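DNA polymerase (Bacillus phage phi29, PDB 2PY5) replicates the viral DNA from a protein primer by strand displacement, with high processivity, and proofreads it with a 3'-5' exonuclease. Local coordinates at residues F[200-205]-F[209-214]. The protein carries 2 engineered substitutions. Residues are numbered along the deposited sequence; the frame is centred on the assembly and turned at random.
With EDO (1,2-ethanediol), chain M.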
loop_
_atom_site.group_PDB
_atom_site.type_symbol
_atom_site.label_atom_id
_atom_site.label_comp_id
_atom_site.label_asym_id
_atom_site.label_seq_id
_atom_site.Cartn_x
_atom_site.Cartn_y
_atom_site.Cartn_z
ATOM N N ASP F 200 8.198 3.134 -21.280
ATOM C CA ASP F 200 8.562 2.287 -22.440
ATOM C C ASP F 200 7.470 2.369 -23.502
ATOM O O ASP F 200 7.763 2.419 -24.715
ATOM C CB ASP F 200 8.725 0.813 -22.045
ATOM C CG ASP F 200 10.009 0.522 -21.258
ATOM O OD1 ASP F 200 10.899 1.390 -21.162
ATOM O OD2 ASP F 200 10.087 -0.603 -20.717
ATOM N N ILE F 201 6.216 2.345 -23.057
ATOM C CA ILE F 201 5.079 2.239 -23.968
ATOM C C ILE F 201 4.716 3.563 -24.603
ATOM O O ILE F 201 4.466 3.613 -25.814
ATOM C CB ILE F 201 3.863 1.614 -23.264
ATOM C CG1 ILE F 201 4.153 0.150 -22.929
ATOM C CG2 ILE F 201 2.596 1.720 -24.145
ATOM C CD1 ILE F 201 4.548 -0.701 -24.118
ATOM N N ILE F 202 4.706 4.642 -23.825
ATOM C CA ILE F 202 4.374 5.955 -24.403
ATOM C C ILE F 202 5.590 6.659 -24.999
ATOM O O ILE F 202 5.422 7.567 -25.813
ATOM C CB ILE F 202 3.605 6.866 -23.408
ATOM C CG1 ILE F 202 4.522 7.458 -22.345
ATOM C CG2 ILE F 202 2.460 6.092 -22.789
ATOM C CD1 ILE F 202 3.993 8.817 -21.816
ATOM N N THR F 203 6.792 6.168 -24.652
ATOM C CA THR F 203 8.119 6.725 -24.983
ATOM C C THR F 203 8.508 7.858 -24.062
ATOM O O THR F 203 7.668 8.673 -23.682
ATOM C CB THR F 203 8.291 7.206 -26.459
ATOM O OG1 THR F 203 7.650 8.486 -26.648
ATOM C CG2 THR F 203 7.750 6.177 -27.440
ATOM N N THR F 204 9.787 7.899 -23.695
ATOM C CA THR F 204 10.314 8.961 -22.855
ATOM C C THR F 204 10.154 10.334 -23.519
ATOM O O THR F 204 9.858 11.298 -22.845
ATOM C CB THR F 204 11.797 8.700 -22.483
ATOM O OG1 THR F 204 11.869 7.604 -21.567
ATOM C CG2 THR F 204 12.418 9.919 -21.848
ATOM N N LYS F 205 10.326 10.405 -24.840
ATOM C CA LYS F 205 10.129 11.651 -25.583
ATOM C C LYS F 205 8.739 12.226 -25.296
ATOM O O LYS F 205 8.608 13.407 -24.938
ATOM C CB LYS F 205 10.294 11.406 -27.086
ATOM C CG LYS F 205 10.163 12.650 -27.946
ATOM C CD LYS F 205 10.486 12.338 -29.405
ATOM C CE LYS F 205 10.390 13.585 -30.279
ATOM N NZ LYS F 205 11.426 14.606 -29.946
ATOM N N LYS F 209 7.337 15.553 -22.790
ATOM C CA LYS F 209 6.552 16.609 -23.424
ATOM C C LYS F 209 5.251 16.820 -22.671
ATOM O O LYS F 209 4.860 17.967 -22.398
ATOM C CB LYS F 209 6.272 16.240 -24.877
ATOM C CG LYS F 209 5.627 17.344 -25.696
ATOM C CD LYS F 209 5.659 16.994 -27.168
ATOM C CE LYS F 209 5.146 18.129 -28.043
ATOM N NZ LYS F 209 5.470 17.877 -29.484
ATOM N N VAL F 210 4.581 15.725 -22.318
ATOM C CA VAL F 210 3.246 15.810 -21.718
ATOM C C VAL F 210 3.251 15.886 -20.191
ATOM O O VAL F 210 2.279 16.365 -19.600
ATOM C CB VAL F 210 2.284 14.696 -22.200
ATOM C CG1 VAL F 210 2.268 14.641 -23.745
ATOM C CG2 VAL F 210 2.606 13.373 -21.599
ATOM N N PHE F 211 4.327 15.420 -19.545
ATOM C CA PHE F 211 4.437 15.513 -18.074
ATOM C C PHE F 211 5.685 16.315 -17.698
ATOM O O PHE F 211 6.675 15.750 -17.200
ATOM C CB PHE F 211 4.457 14.125 -17.446
ATOM C CG PHE F 211 3.278 13.281 -17.807
ATOM C CD1 PHE F 211 3.444 12.035 -18.400
ATOM C CD2 PHE F 211 1.977 13.740 -17.576
ATOM C CE1 PHE F 211 2.343 11.258 -18.729
ATOM C CE2 PHE F 211 0.875 12.972 -17.890
ATOM C CZ PHE F 211 1.044 11.727 -18.462
ATOM N N PRO F 212 5.641 17.634 -17.931
ATOM C CA PRO F 212 6.760 18.495 -17.641
ATOM C C PRO F 212 6.988 18.591 -16.138
ATOM O O PRO F 212 6.057 18.376 -15.331
ATOM C CB PRO F 212 6.324 19.839 -18.212
ATOM C CG PRO F 212 4.861 19.814 -18.128
ATOM C CD PRO F 212 4.499 18.406 -18.447
ATOM N N THR F 213 8.221 18.895 -15.767
ATOM C CA THR F 213 8.589 19.001 -14.365
ATOM C C THR F 213 8.070 20.306 -13.825
ATOM O O THR F 213 8.411 21.377 -14.342
ATOM C CB THR F 213 10.111 18.978 -14.203
ATOM O OG1 THR F 213 10.636 17.821 -14.849
ATOM C CG2 THR F 213 10.485 18.958 -12.723
ATOM N N LEU F 214 7.213 20.238 -12.805
ATOM C CA LEU F 214 6.709 21.435 -12.172
ATOM C C LEU F 214 7.696 21.935 -11.121
ATOM O O LEU F 214 8.465 21.164 -10.523
ATOM C CB LEU F 214 5.346 21.191 -11.521
ATOM C CG LEU F 214 4.175 20.745 -12.435
ATOM C CD1 LEU F 214 2.876 21.045 -11.670
ATOM C CD2 LEU F 214 4.182 21.378 -13.805
HETATM C C1 EDO M . 10.809 16.772 -18.645
HETATM O O1 EDO M . 9.931 17.495 -19.520
HETATM C C2 EDO M . 10.047 16.226 -17.438
HETATM O O2 EDO M . 9.269 15.066 -17.743
#
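A chi1 of 76° places CD1 of Ile202 beside the ring of Phe211, which is carried back to meet it by a chi1 of -56°. The methyl CD1 of Ile202 comes within 4.3 Å of CE1 of Phe211, an oblique approach to the ring and the one apolar side-chain contact between 200-205 and 209-214. One ring face is occupied by CG2 of Val210, 3.5 Å above the plane and over its centre; Phe207 and Phe393 add edge-to-face contacts. The other link is helical backbone: N of Lys209 donates to O of Lys205 over 3.3 Å, bent to 143° at the hydrogen, and CB of Lys209 lies 3.7 Å from that same O of Lys205. OG1 of Thr203 donates in plane to a lone pair of O of Ile202 at 2.6 Å and accepts from N of Lys206, the N-cap bond of the next helix. At the end of that helix, O2 of an ethanediol, probably from the crystallisation liquor, donates to O of Phe211 at 2.7 Å. Two successive helices, 190-202 and 204-210, thus meet at a break where Thr203, with positive phi, is the N-cap of the second, within the region involved in DNA binding, in interaction with the terminal protein and in coordinating synthesis with degradation.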